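Long-range contacts in 26S proteasome regulatory subunit rpn10 (PDB 2X5N), which protects ubiquitin chains from disassembly by deubiquitinating enzymes and so promotes protein degradation: residues Q105-V110 / N134-D139; H166-P171 / S184-G189; A4-I9 / S62-D67. All blocks are in the same frame, centred on the assembly; numbering follows the deposited sequence.

How the interactions relate
All three contacts reach one mixed six-stranded sheet of the VWA domain, ordered 60-63, 47-52, 3-9, 106-113, 136-143, 166-170. Along the chain, interaction 3 closes before interaction 1 opens, and interaction 1 before interaction 2. Interaction 1 joins two central strands and touches interactions 2 and 3. Its centre is about 12 Å from that of interaction 3, through neighbouring strands 3-9 and 106-113, and about 16 Å from that of interaction 2, through Asp139 and His166. Interactions 2 and 3 stay about 9 Å apart at their nearest atoms and do not touch; strands 106-113 and 136-143, paired in interaction 1, lie between strands 3-9 and 166-170 in the sheet.

Interaction 1. Residues Q105-V110 / N134-D139. With SO4 (sulfate ion), chain B.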
ATOM      1  N   GLN A 105     -11.427   7.344 -13.127  1.00  5.43           N
ATOM      2  CA  GLN A 105     -10.498   6.398 -12.520  1.00  5.31           C
ATOM      3  C   GLN A 105     -11.169   5.520 -11.471  1.00  5.04           C
ATOM      4  O   GLN A 105     -11.843   6.009 -10.579  1.00  5.35           O
ATOM      5  CB  GLN A 105      -9.360   7.167 -11.842  1.00  4.72           C
ATOM      6  CG  GLN A 105      -8.318   7.787 -12.756  1.00  6.72           C
ATOM      7  CD  GLN A 105      -7.359   8.614 -11.959  1.00  6.26           C
ATOM      8  OE1 GLN A 105      -7.755   9.541 -11.248  1.00  9.13           O
ATOM      9  NE2 GLN A 105      -6.119   8.192 -11.945  1.00  9.30           N
ATOM     10  N   ARG A 106     -10.919   4.223 -11.578  1.00  4.94           N
ATOM     11  CA  ARG A 106     -11.213   3.285 -10.516  1.00  4.80           C
ATOM     12  C   ARG A 106     -10.381   3.632  -9.293  1.00  4.60           C
ATOM     13  O   ARG A 106      -9.411   4.382  -9.386  1.00  5.29           O
ATOM     14  CB  ARG A 106     -10.880   1.866 -10.976  1.00  5.12           C
ATOM     15  CG  ARG A 106     -11.627   1.404 -12.236  1.00  6.42           C
ATOM     16  CD  ARG A 106     -10.931   0.202 -12.830  1.00  9.90           C
ATOM     17  NE  ARG A 106     -11.459  -0.258 -14.119  1.00 10.06           N
ATOM     18  CZ  ARG A 106     -12.468  -1.106 -14.253  1.00 12.31           C
ATOM     19  NH1 ARG A 106     -13.111  -1.551 -13.179  1.00 15.43           N
ATOM     20  NH2 ARG A 106     -12.854  -1.489 -15.462  1.00 12.13           N
ATOM     21  N   GLN A 107     -10.749   3.070  -8.149  1.00  4.88           N
ATOM     22  CA  GLN A 107     -10.086   3.393  -6.895  1.00  5.18           C
ATOM     23  C   GLN A 107      -9.361   2.186  -6.327  1.00  3.81           C
ATOM     24  O   GLN A 107      -9.931   1.098  -6.221  1.00  5.75           O
ATOM     25  CB  GLN A 107     -11.104   3.903  -5.887  1.00  6.12           C
ATOM     26  CG  GLN A 107     -11.892   5.140  -6.368  1.00  6.02           C
ATOM     27  CD  GLN A 107     -12.863   5.604  -5.308  1.00  9.34           C
ATOM     28  OE1 GLN A 107     -12.452   6.164  -4.315  1.00 12.11           O
ATOM     29  NE2 GLN A 107     -14.141   5.348  -5.500  1.00 11.76           N
ATOM     30  N   ARG A 108      -8.083   2.393  -5.975  1.00  3.89           N
ATOM     31  CA  ARG A 108      -7.280   1.305  -5.425  1.00  3.13           C
ATOM     32  C   ARG A 108      -6.388   1.822  -4.302  1.00  3.43           C
ATOM     33  O   ARG A 108      -5.867   2.936  -4.360  1.00  4.14           O
ATOM     34  CB  ARG A 108      -6.411   0.658  -6.515  1.00  4.97           C
ATOM     35  CG  ARG A 108      -5.495  -0.489  -6.010  1.00  5.13           C
ATOM     36  CD  ARG A 108      -4.724  -1.177  -7.159  1.00  4.92           C
ATOM     37  NE  ARG A 108      -5.658  -1.895  -8.012  1.00  5.68           N
ATOM     38  CZ  ARG A 108      -6.166  -3.087  -7.747  1.00  5.34           C
ATOM     39  NH1 ARG A 108      -5.725  -3.811  -6.734  1.00  6.91           N
ATOM     40  NH2 ARG A 108      -7.122  -3.559  -8.521  1.00  6.41           N
ATOM     41  N   ILE A 109      -6.175   0.960  -3.316  1.00  3.42           N
ATOM     42  CA  ILE A 109      -5.198   1.160  -2.257  1.00  3.91           C
ATOM     43  C   ILE A 109      -4.162   0.050  -2.347  1.00  3.15           C
ATOM     44  O   ILE A 109      -4.519  -1.112  -2.485  1.00  3.96           O
ATOM     45  CB  ILE A 109      -5.883   1.102  -0.863  1.00  4.33           C
ATOM     46  CG1 ILE A 109      -6.854   2.277  -0.749  1.00  5.14           C
ATOM     47  CG2 ILE A 109      -4.828   1.090   0.247  1.00  6.04           C
ATOM     48  CD1 ILE A 109      -7.729   2.216   0.479  1.00  8.64           C
ATOM     49  N   VAL A 110      -2.875   0.403  -2.260  1.00  3.51           N
ATOM     50  CA  VAL A 110      -1.797  -0.590  -2.073  1.00  4.15           C
ATOM     51  C   VAL A 110      -1.131  -0.257  -0.745  1.00  3.29           C
ATOM     52  O   VAL A 110      -0.580   0.820  -0.614  1.00  5.11           O
ATOM     53  CB  VAL A 110      -0.766  -0.577  -3.222  1.00  3.98           C
ATOM     54  CG1 VAL A 110       0.346  -1.569  -2.929  1.00  5.98           C
ATOM     55  CG2 VAL A 110      -1.459  -0.941  -4.515  1.00  6.38           C
ATOM     56  N   ASN A 134     -17.829   0.160  -1.347  1.00 14.10           N
ATOM     57  CA  ASN A 134     -17.364   1.433  -1.913  1.00 10.76           C
ATOM     58  C   ASN A 134     -16.621   1.280  -3.253  1.00 12.50           C
ATOM     59  O   ASN A 134     -16.152   2.271  -3.798  1.00 13.44           O
ATOM     60  CB  ASN A 134     -16.459   2.131  -0.873  1.00 12.49           C
ATOM     61  CG  ASN A 134     -17.254   2.661   0.331  1.00 12.58           C
ATOM     62  OD1 ASN A 134     -18.466   2.834   0.246  1.00 13.84           O
ATOM     63  ND2 ASN A 134     -16.573   2.896   1.452  1.00 13.62           N
ATOM     64  N   ASN A 135     -16.476   0.037  -3.747  1.00 12.54           N
ATOM     65  CA  ASN A 135     -15.793  -0.269  -5.029  1.00 13.40           C
ATOM     66  C   ASN A 135     -14.287   0.111  -5.053  1.00 10.93           C
ATOM     67  O   ASN A 135     -13.696   0.483  -6.053  1.00 15.31           O
ATOM     68  CB  ASN A 135     -16.521   0.375  -6.206  1.00 24.21           C
ATOM     69  CG  ASN A 135     -17.820  -0.331  -6.538  1.00 36.68           C
ATOM     70  OD1 ASN A 135     -17.886  -1.564  -6.520  1.00 34.83           O
ATOM     71  ND2 ASN A 135     -18.855   0.439  -6.849  1.00 50.23           N
ATOM     72  N   VAL A 136     -13.703   0.002  -3.891  1.00  7.26           N
ATOM     73  CA  VAL A 136     -12.302   0.243  -3.648  1.00  5.31           C
ATOM     74  C   VAL A 136     -11.517  -1.045  -3.601  1.00  4.74           C
ATOM     75  O   VAL A 136     -11.785  -1.832  -2.702  1.00  6.41           O
ATOM     76  CB  VAL A 136     -12.028   1.175  -2.454  1.00  7.12           C
ATOM     77  CG1 VAL A 136     -10.575   1.519  -2.353  1.00  8.42           C
ATOM     78  CG2 VAL A 136     -12.899   2.418  -2.528  1.00  7.32           C
ATOM     79  N   ALA A 137     -10.621  -1.272  -4.546  1.00  4.67           N
ATOM     80  CA  ALA A 137      -9.761  -2.445  -4.527  1.00  4.92           C
ATOM     81  C   ALA A 137      -8.598  -2.216  -3.585  1.00  4.88           C
ATOM     82  O   ALA A 137      -8.222  -1.075  -3.315  1.00  5.20           O
ATOM     83  CB  ALA A 137      -9.236  -2.717  -5.912  1.00  6.08           C
ATOM     84  N   ILE A 138      -8.030  -3.304  -3.083  1.00  4.72           N
ATOM     85  CA  ILE A 138      -6.897  -3.188  -2.189  1.00  5.05           C
ATOM     86  C   ILE A 138      -5.944  -4.362  -2.372  1.00  4.34           C
ATOM     87  O   ILE A 138      -6.366  -5.518  -2.509  1.00  4.84           O
ATOM     88  CB  ILE A 138      -7.340  -3.037  -0.725  1.00  6.58           C
ATOM     89  CG1 ILE A 138      -6.118  -2.887   0.199  1.00  8.46           C
ATOM     90  CG2 ILE A 138      -8.262  -4.184  -0.306  1.00  8.61           C
ATOM     91  CD1 ILE A 138      -6.395  -2.176   1.487  1.00 11.69           C
ATOM     92  N   ASP A 139      -4.663  -4.028  -2.377  1.00  4.27           N
ATOM     93  CA  ASP A 139      -3.572  -4.980  -2.288  1.00  3.88           C
ATOM     94  C   ASP A 139      -2.811  -4.706  -1.003  1.00  5.03           C
ATOM     95  O   ASP A 139      -2.569  -3.559  -0.642  1.00  5.34           O
ATOM     96  CB  ASP A 139      -2.630  -4.839  -3.475  1.00  5.22           C
ATOM     97  CG  ASP A 139      -3.340  -4.984  -4.772  1.00  5.81           C
ATOM     98  OD1 ASP A 139      -4.113  -5.956  -4.909  1.00  6.83           O
ATOM     99  OD2 ASP A 139      -3.124  -4.127  -5.652  1.00  7.35           O
TER
HETATM  100  S   SO4 B1194     -10.381   0.263 -17.853  0.85  9.24           S
HETATM  101  O1  SO4 B1194     -11.176  -0.956 -17.706  0.92 13.73           O
HETATM  102  O2  SO4 B1194      -9.073  -0.064 -18.451  0.74  9.75           O
HETATM  103  O3  SO4 B1194     -11.120   1.152 -18.738  0.80 11.17           O
HETATM  104  O4  SO4 B1194     -10.256   0.853 -16.553  1.00  9.17           O
HETATM  105  O   HOH W   1     -13.412   1.944  -8.272  1.00 15.44           O
HETATM  106  O   HOH W   2     -15.256   3.243  -7.213  1.00 19.40           O
HETATM  107  O   HOH W   3     -16.995   4.793  -4.071  1.00 31.62           O
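Strands 106-110 and 136-139 run parallel, their axes 25° apart and 4.5 Å at closest approach, with Arg108 beside Ala137, Ile109 beside Ile138 and Val110 beside Asp139. The ladder is carried by Ala137 N to Gln107 O, Ile109 N to Ala137 O (2.9 Å) and Asp139 N to Ile109 O. On the face of Arg108 and Asp139, the arginine chain bends at chi3 (-68°), which turns the guanidinium back over the neighbouring strand. NH1 of Arg108 meets OD2 of Asp139 at 2.8 Å in a bent salt bridge, approaching from above the carboxylate plane, while CB of Ala137 lies against one guanidinium face, 3.5 Å from Arg108 NH2. Asp139 OD1 is bonded to His166, and Arg108 NE to Glu3. A leucine in place of Arg108 would probably leave Glu3 and Asp139 OD2 without their guanidinium partner, with Asp139 keeping His166. The parallel pairing belongs to a right-handed beta-alpha-beta crossover through helix 121-133, as in the Rossmann-like VWA fold; Asn135 leaves that helix in a Schellman motif. On the other face, Ile109 CG2 packs on Ile138 CD1 at 3.8 Å and its CD1 on Val136 CG1, with Met131 touching all three residues. A water bridges Gln107 N and Asn135 O, 2.7 Å from the latter. Arg106 holds a sulfate, probably from the crystallisation liquor, through NE and NH2, the NE bond to O4 almost straight (177°).

Interaction 2. Residues H166-P171 / S184-G189; sequences HLVSIP and SPIGQG
This is a van der Waals contact between the border strand 166-170 and the beta turn that follows helix 177-182: His166 and Val168 point toward Ser184, Pro185 and Ile186, and the two segments bury 217 Å² between them. The backbones stay apart, 7.0 Å between the CA atoms of Val168 and Ser184, so side chains fill the interval. Both methyls of Val168 bear on the serine: CG1 meets Ser184 CB at 3.8 Å, and CG2 lies 3.7 Å from Ser184 OG. The same CG2 touches Ile186 CD1 at 4.0 Å. Ile186 CG1 stands between its own backbone N and carbonyl carbon (chi1 71°), which leaves CG2 to reach His166, 3.8 Å from the histidine CB, as the two side chains run alongside one another, pointing opposite ways. Pro185 CB adds a further touch on the imidazole, 3.9 Å from His166 CD2. Residues 184-187 form a type I turn, closed by Gly187 N to Ser184 O at 3.0 Å. Ser184 OG also accepts from Ile186 N, at 3.3 Å, making an ST turn, and is bonded to Val181 O at the end of the preceding helix; these bonds hold the hydroxyl against the valine methyls. In the VWA fold the strand is an outermost one of the central sheet, and the turn lies on the face that helix 24-42 covers, where Ile186 packs on Ile35. ND1 of His166, itself close to Ile186 CG2, is bonded to Asp139 on the adjacent strand, which limits the turning of the ring.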
ATOM      1  N   HIS A 166      -5.473  -8.392  -3.613  1.00  5.26           N
ATOM      2  CA  HIS A 166      -4.381  -9.348  -3.424  1.00  6.43           C
ATOM      3  C   HIS A 166      -3.710  -9.188  -2.081  1.00  5.69           C
ATOM      4  O   HIS A 166      -3.524  -8.074  -1.608  1.00  7.56           O
ATOM      5  CB  HIS A 166      -3.301  -9.197  -4.515  1.00  6.39           C
ATOM      6  CG  HIS A 166      -3.868  -9.232  -5.888  1.00  7.64           C
ATOM      7  ND1 HIS A 166      -4.419  -8.128  -6.496  1.00  9.54           N
ATOM      8  CD2 HIS A 166      -4.020 -10.257  -6.754  1.00 11.18           C
ATOM      9  CE1 HIS A 166      -4.882  -8.470  -7.685  1.00 11.84           C
ATOM     10  NE2 HIS A 166      -4.645  -9.757  -7.869  1.00 13.72           N
ATOM     11  N   LEU A 167      -3.348 -10.319  -1.503  1.00  6.06           N
ATOM     12  CA  LEU A 167      -2.471 -10.366  -0.347  1.00  5.12           C
ATOM     13  C   LEU A 167      -1.160 -10.993  -0.792  1.00  4.59           C
ATOM     14  O   LEU A 167      -1.135 -12.145  -1.257  1.00  5.34           O
ATOM     15  CB  LEU A 167      -3.099 -11.191   0.766  1.00  6.86           C
ATOM     16  CG  LEU A 167      -2.211 -11.374   1.994  1.00  7.87           C
ATOM     17  CD1 LEU A 167      -1.851 -10.065   2.649  1.00  8.62           C
ATOM     18  CD2 LEU A 167      -2.918 -12.283   2.980  1.00 10.13           C
ATOM     19  N   VAL A 168      -0.085 -10.229  -0.661  1.00  4.64           N
ATOM     20  CA  VAL A 168       1.256 -10.673  -1.026  1.00  4.25           C
ATOM     21  C   VAL A 168       2.028 -10.721   0.299  1.00  4.57           C
ATOM     22  O   VAL A 168       2.308  -9.684   0.912  1.00  6.46           O
ATOM     23  CB  VAL A 168       1.927  -9.718  -2.026  1.00  5.98           C
ATOM     24  CG1 VAL A 168       3.381 -10.128  -2.309  1.00  7.81           C
ATOM     25  CG2 VAL A 168       1.091  -9.629  -3.316  1.00  7.26           C
ATOM     26  N   SER A 169       2.405 -11.922   0.731  0.89  4.98           N
ATOM     27  CA  SER A 169       3.023 -12.123   2.037  0.89  4.92           C
ATOM     28  C   SER A 169       4.441 -12.593   1.790  0.89  3.78           C
ATOM     29  O   SER A 169       4.627 -13.629   1.164  0.89  6.60           O
ATOM     30  CB  SER A 169       2.249 -13.195   2.808  0.89  7.94           C
ATOM     31  OG  SER A 169       0.906 -12.822   2.991  0.89 10.79           O
ATOM     32  N   ILE A 170       5.425 -11.855   2.299  0.89  4.23           N
ATOM     33  CA  ILE A 170       6.811 -12.162   1.983  0.89  5.65           C
ATOM     34  C   ILE A 170       7.589 -12.269   3.274  0.89  5.06           C
ATOM     35  O   ILE A 170       7.756 -11.276   3.961  0.89  4.91           O
ATOM     36  CB  ILE A 170       7.453 -11.041   1.174  0.89 15.56           C
ATOM     37  CG1 ILE A 170       6.680 -10.794  -0.126  0.89 53.61           C
ATOM     38  CG2 ILE A 170       8.915 -11.365   0.876  0.89 31.73           C
ATOM     39  CD1 ILE A 170       6.677 -11.959  -1.073  0.89 81.02           C
ATOM     40  N   PRO A 171       8.034 -13.475   3.632  1.00  5.57           N
ATOM     41  CA  PRO A 171       8.917 -13.648   4.777  1.00  6.48           C
ATOM     42  C   PRO A 171      10.271 -13.008   4.715  1.00  6.00           C
ATOM     43  O   PRO A 171      10.712 -12.698   3.609  1.00  7.40           O
ATOM     44  CB  PRO A 171       8.922 -15.153   5.082  1.00 12.41           C
ATOM     45  CG  PRO A 171       8.093 -15.787   4.004  1.00 13.02           C
ATOM     46  CD  PRO A 171       7.737 -14.749   2.960  1.00  8.50           C
ATOM     47  N   SER A 184       5.338 -11.038  -7.951  1.00  7.18           N
ATOM     48  CA  SER A 184       4.013 -11.402  -7.441  1.00  6.07           C
ATOM     49  C   SER A 184       2.929 -10.956  -8.400  1.00  6.66           C
ATOM     50  O   SER A 184       3.209 -10.263  -9.374  1.00  7.49           O
ATOM     51  CB  SER A 184       3.768 -10.751  -6.075  1.00  6.87           C
ATOM     52  OG  SER A 184       3.366  -9.383  -6.179  1.00  5.65           O
ATOM     53  N   PRO A 185       1.664 -11.287  -8.091  1.00  5.77           N
ATOM     54  CA  PRO A 185       0.565 -10.795  -8.919  1.00  7.09           C
ATOM     55  C   PRO A 185       0.431  -9.309  -9.155  1.00  7.35           C
ATOM     56  O   PRO A 185      -0.190  -8.861 -10.110  1.00  8.64           O
ATOM     57  CB  PRO A 185      -0.696 -11.500  -8.375  1.00  8.32           C
ATOM     58  CG  PRO A 185      -0.181 -12.675  -7.633  1.00  9.08           C
ATOM     59  CD  PRO A 185       1.180 -12.235  -7.073  1.00  6.25           C
ATOM     60  N   ILE A 186       0.966  -8.547  -8.207  1.00  6.66           N
ATOM     61  CA  ILE A 186       0.878  -7.099  -8.304  1.00  6.33           C
ATOM     62  C   ILE A 186       2.120  -6.457  -8.896  1.00  7.20           C
ATOM     63  O   ILE A 186       2.220  -5.248  -8.955  1.00  8.34           O
ATOM     64  CB  ILE A 186       0.500  -6.442  -6.950  1.00  6.74           C
ATOM     65  CG1 ILE A 186       1.638  -6.512  -5.930  1.00  6.81           C
ATOM     66  CG2 ILE A 186      -0.756  -7.103  -6.390  1.00  9.41           C
ATOM     67  CD1 ILE A 186       1.339  -5.801  -4.608  1.00  8.61           C
ATOM     68  N   GLY A 187       3.058  -7.271  -9.367  1.00  6.62           N
ATOM     69  CA  GLY A 187       4.259  -6.746  -9.965  1.00  6.56           C
ATOM     70  C   GLY A 187       4.057  -6.211 -11.375  1.00  6.41           C
ATOM     71  O   GLY A 187       2.968  -6.202 -11.925  1.00  7.07           O
ATOM     72  N   GLN A 188       5.146  -5.763 -11.978  0.50  9.24           N
ATOM     73  CA  GLN A 188       5.059  -5.086 -13.262  0.50  9.76           C
ATOM     74  C   GLN A 188       4.752  -6.015 -14.424  0.50 10.71           C
ATOM     75  O   GLN A 188       4.067  -5.615 -15.360  0.50 11.86           O
ATOM     76  CB  GLN A 188       6.349  -4.335 -13.539  0.50 10.31           C
ATOM     77  CG  GLN A 188       6.575  -3.190 -12.578  0.50 16.18           C
ATOM     78  CD  GLN A 188       7.901  -2.502 -12.803  0.50 18.63           C
ATOM     79  OE1 GLN A 188       8.932  -2.922 -12.274  0.50 20.62           O
ATOM     80  NE2 GLN A 188       7.883  -1.439 -13.597  0.50 19.11           N
ATOM     81  N   GLY A 189       5.251  -7.242 -14.366  1.00 10.18           N
ATOM     82  CA  GLY A 189       5.149  -8.150 -15.498  1.00 11.52           C
ATOM     83  C   GLY A 189       6.151  -7.724 -16.561  1.00 12.38           C
ATOM     84  O   GLY A 189       7.204  -7.129 -16.244  1.00 14.97           O
TER

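Interaction 3. Residues A4-I9 / S62-D67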
ATOM      1  N   ALA A   4      -6.796   5.290 -10.012  1.00  3.93           N
ATOM      2  CA  ALA A   4      -6.052   6.105  -9.064  1.00  3.74           C
ATOM      3  C   ALA A   4      -5.684   5.215  -7.903  1.00  3.70           C
ATOM      4  O   ALA A   4      -6.546   4.509  -7.356  1.00  5.12           O
ATOM      5  CB  ALA A   4      -6.942   7.226  -8.547  1.00  5.21           C
ATOM      6  N   THR A   5      -4.427   5.265  -7.486  1.00  3.39           N
ATOM      7  CA  THR A   5      -3.936   4.366  -6.450  1.00  3.50           C
ATOM      8  C   THR A   5      -3.305   5.162  -5.333  1.00  4.52           C
ATOM      9  O   THR A   5      -2.389   5.958  -5.566  1.00  4.34           O
ATOM     10  CB  THR A   5      -2.867   3.401  -7.013  1.00  4.63           C
ATOM     11  OG1 THR A   5      -3.402   2.656  -8.113  1.00  4.39           O
ATOM     12  CG2 THR A   5      -2.374   2.412  -5.977  1.00  5.56           C
ATOM     13  N   MET A   6      -3.789   4.938  -4.115  1.00  3.26           N
ATOM     14  CA  MET A   6      -3.115   5.456  -2.935  1.00  3.42           C
ATOM     15  C   MET A   6      -2.190   4.376  -2.402  1.00  3.30           C
ATOM     16  O   MET A   6      -2.647   3.272  -2.089  1.00  4.00           O
ATOM     17  CB  MET A   6      -4.099   5.871  -1.844  1.00  5.46           C
ATOM     18  CG  MET A   6      -4.950   7.098  -2.177  1.00  8.58           C
ATOM     19  SD  MET A   6      -4.012   8.593  -2.489  1.00 10.68           S
ATOM     20  CE  MET A   6      -3.170   8.829  -1.010  1.00 12.38           C
ATOM     21  N   ILE A   7      -0.904   4.705  -2.323  1.00  3.23           N
ATOM     22  CA  ILE A   7       0.120   3.818  -1.799  1.00  3.44           C
ATOM     23  C   ILE A   7       0.403   4.219  -0.349  1.00  3.33           C
ATOM     24  O   ILE A   7       0.736   5.353  -0.075  1.00  4.25           O
ATOM     25  CB  ILE A   7       1.414   3.838  -2.665  1.00  4.11           C
ATOM     26  CG1 ILE A   7       1.085   3.441  -4.120  1.00  4.24           C
ATOM     27  CG2 ILE A   7       2.405   2.893  -2.054  1.00  5.35           C
ATOM     28  CD1 ILE A   7       2.184   3.646  -5.121  1.00  5.75           C
ATOM     29  N   LEU A   8       0.212   3.266   0.558  1.00  3.54           N
ATOM     30  CA  LEU A   8       0.305   3.483   1.985  1.00  4.09           C
ATOM     31  C   LEU A   8       1.536   2.770   2.514  1.00  4.78           C
ATOM     32  O   LEU A   8       1.626   1.530   2.453  1.00  5.81           O
ATOM     33  CB  LEU A   8      -0.928   2.916   2.696  1.00  4.05           C
ATOM     34  CG  LEU A   8      -2.157   3.832   2.764  1.00  4.20           C
ATOM     35  CD1 LEU A   8      -2.547   4.395   1.385  1.00  5.47           C
ATOM     36  CD2 LEU A   8      -3.344   3.092   3.366  1.00  6.23           C
ATOM     37  N   ILE A   9       2.475   3.547   3.034  1.00  3.87           N
ATOM     38  CA  ILE A   9       3.713   2.997   3.587  1.00  4.80           C
ATOM     39  C   ILE A   9       3.625   2.928   5.099  1.00  3.82           C
ATOM     40  O   ILE A   9       3.033   3.788   5.755  1.00  4.79           O
ATOM     41  CB  ILE A   9       4.979   3.776   3.142  1.00  4.89           C
ATOM     42  CG1 ILE A   9       4.967   5.263   3.544  1.00  6.10           C
ATOM     43  CG2 ILE A   9       5.162   3.597   1.634  1.00  6.77           C
ATOM     44  CD1 ILE A   9       6.278   5.907   3.310  1.00  7.61           C
ATOM     45  N   SER A  62       1.736  12.853  -0.508  1.00  7.06           N
ATOM     46  CA  SER A  62       1.603  13.370  -1.855  1.00  7.97           C
ATOM     47  C   SER A  62       0.216  13.110  -2.346  1.00  8.06           C
ATOM     48  O   SER A  62      -0.289  11.987  -2.229  1.00  7.88           O
ATOM     49  CB  SER A  62       2.576  12.693  -2.821  1.00  7.73           C
ATOM     50  OG  SER A  62       2.407  13.227  -4.133  1.00  9.92           O
ATOM     51  N   THR A  63      -0.405  14.142  -2.904  1.00  8.05           N
ATOM     52  CA  THR A  63      -1.656  13.941  -3.605  1.00  8.99           C
ATOM     53  C   THR A  63      -1.381  13.204  -4.926  1.00  7.58           C
ATOM     54  O   THR A  63      -0.238  12.928  -5.276  1.00  7.04           O
ATOM     55  CB  THR A  63      -2.386  15.258  -3.848  1.00 14.13           C
ATOM     56  OG1 THR A  63      -1.506  16.167  -4.502  1.00 17.35           O
ATOM     57  CG2 THR A  63      -2.869  15.858  -2.508  1.00 16.61           C
ATOM     58  N   LEU A  64      -2.448  12.860  -5.636  1.00  7.36           N
ATOM     59  CA  LEU A  64      -2.349  12.048  -6.833  1.00  5.43           C
ATOM     60  C   LEU A  64      -1.489  12.730  -7.890  1.00  5.17           C
ATOM     61  O   LEU A  64      -1.652  13.910  -8.193  1.00  8.60           O
ATOM     62  CB  LEU A  64      -3.751  11.767  -7.358  1.00  7.90           C
ATOM     63  CG  LEU A  64      -4.561  10.810  -6.470  1.00  9.26           C
ATOM     64  CD1 LEU A  64      -6.049  10.888  -6.806  1.00 15.01           C
ATOM     65  CD2 LEU A  64      -4.107   9.362  -6.582  1.00 10.20           C
ATOM     66  N   THR A  65      -0.564  11.965  -8.441  1.00  5.60           N
ATOM     67  CA  THR A  65       0.432  12.507  -9.358  1.00  5.62           C
ATOM     68  C   THR A  65       1.007  11.422 -10.260  1.00  5.12           C
ATOM     69  O   THR A  65       0.859  10.238  -9.971  1.00  5.13           O
ATOM     70  CB  THR A  65       1.597  13.169  -8.536  1.00  5.53           C
ATOM     71  OG1 THR A  65       2.487  13.864  -9.405  1.00  7.92           O
ATOM     72  CG2 THR A  65       2.391  12.147  -7.726  1.00  6.42           C
ATOM     73  N   ARG A  66       1.714  11.840 -11.309  1.00  5.90           N
ATOM     74  CA  ARG A  66       2.559  10.953 -12.111  1.00  4.80           C
ATOM     75  C   ARG A  66       4.052  11.264 -11.926  1.00  6.45           C
ATOM     76  O   ARG A  66       4.905  10.631 -12.549  1.00  8.01           O
ATOM     77  CB  ARG A  66       2.177  11.051 -13.594  1.00  6.12           C
ATOM     78  CG  ARG A  66       0.810  10.427 -13.850  1.00  6.51           C
ATOM     79  CD  ARG A  66       0.383  10.474 -15.281  1.00  8.26           C
ATOM     80  NE  ARG A  66       1.240   9.693 -16.183  1.00  8.23           N
ATOM     81  CZ  ARG A  66       1.062   8.406 -16.485  1.00  7.32           C
ATOM     82  NH1 ARG A  66       0.125   7.699 -15.905  1.00  7.55           N
ATOM     83  NH2 ARG A  66       1.846   7.814 -17.373  1.00  9.34           N
ATOM     84  N   ASP A  67       4.350  12.220 -11.055  1.00  6.43           N
ATOM     85  CA  ASP A  67       5.718  12.660 -10.802  1.00  7.40           C
ATOM     86  C   ASP A  67       6.289  11.959  -9.558  1.00  7.67           C
ATOM     87  O   ASP A  67       5.992  12.341  -8.423  1.00  7.03           O
ATOM     88  CB  ASP A  67       5.724  14.185 -10.617  1.00  9.03           C
ATOM     89  CG  ASP A  67       7.119  14.747 -10.418  1.00 13.10           C
ATOM     90  OD1 ASP A  67       8.070  13.961 -10.344  1.00 12.47           O
ATOM     91  OD2 ASP A  67       7.266  15.975 -10.321  1.00 17.24           O
TER
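At one end of the VWA domain's central sheet, a small apolar cluster joins strand 3-9 to the corner where the chain leaves border strand 60-63. Leu64 sits at that corner and supplies the largest share of the contact: Leu64 CD2 lies 4.1 Å from Ala4 CB and 4.2 Å from Met6 SD. The carbonyl oxygen Thr5 O is 3.9 Å from Leu64 CD2. CD1 of Leu64 joins in on the alanine side, at 4.2 Å from Ala4 CB, so the branched end of the leucine rests on the alanine methyl with both carbons. Met6 bends at chi2 and chi3, each -60°, which curls its thioether back toward the corner, and the side chains of Met6 and Leu64 cross nearly perpendicularly. Met6 CE comes to 4.4 Å from Ser62 O, a marginal approach. Strand 47-52 pairs with strand 3-9 through Thr5, so strands 3-9 and 60-63 are not neighbours in the sheet and meet here through side chains; the segments bury 161 Å² together. Leu97 of helix 86-98 packs on both Ala4 and Met6, and Arg100, in the loop beyond, touches Ala4 and Leu64. Before the corner, Ser62 OG donates to Thr63 O on a lone pair in the carbonyl plane. Past it, Asp67 N bonds to Thr65 OG1 at 3.0 Å in an ST turn, and Asp67 then caps helix 68-75 through OD1 to Gly69 N.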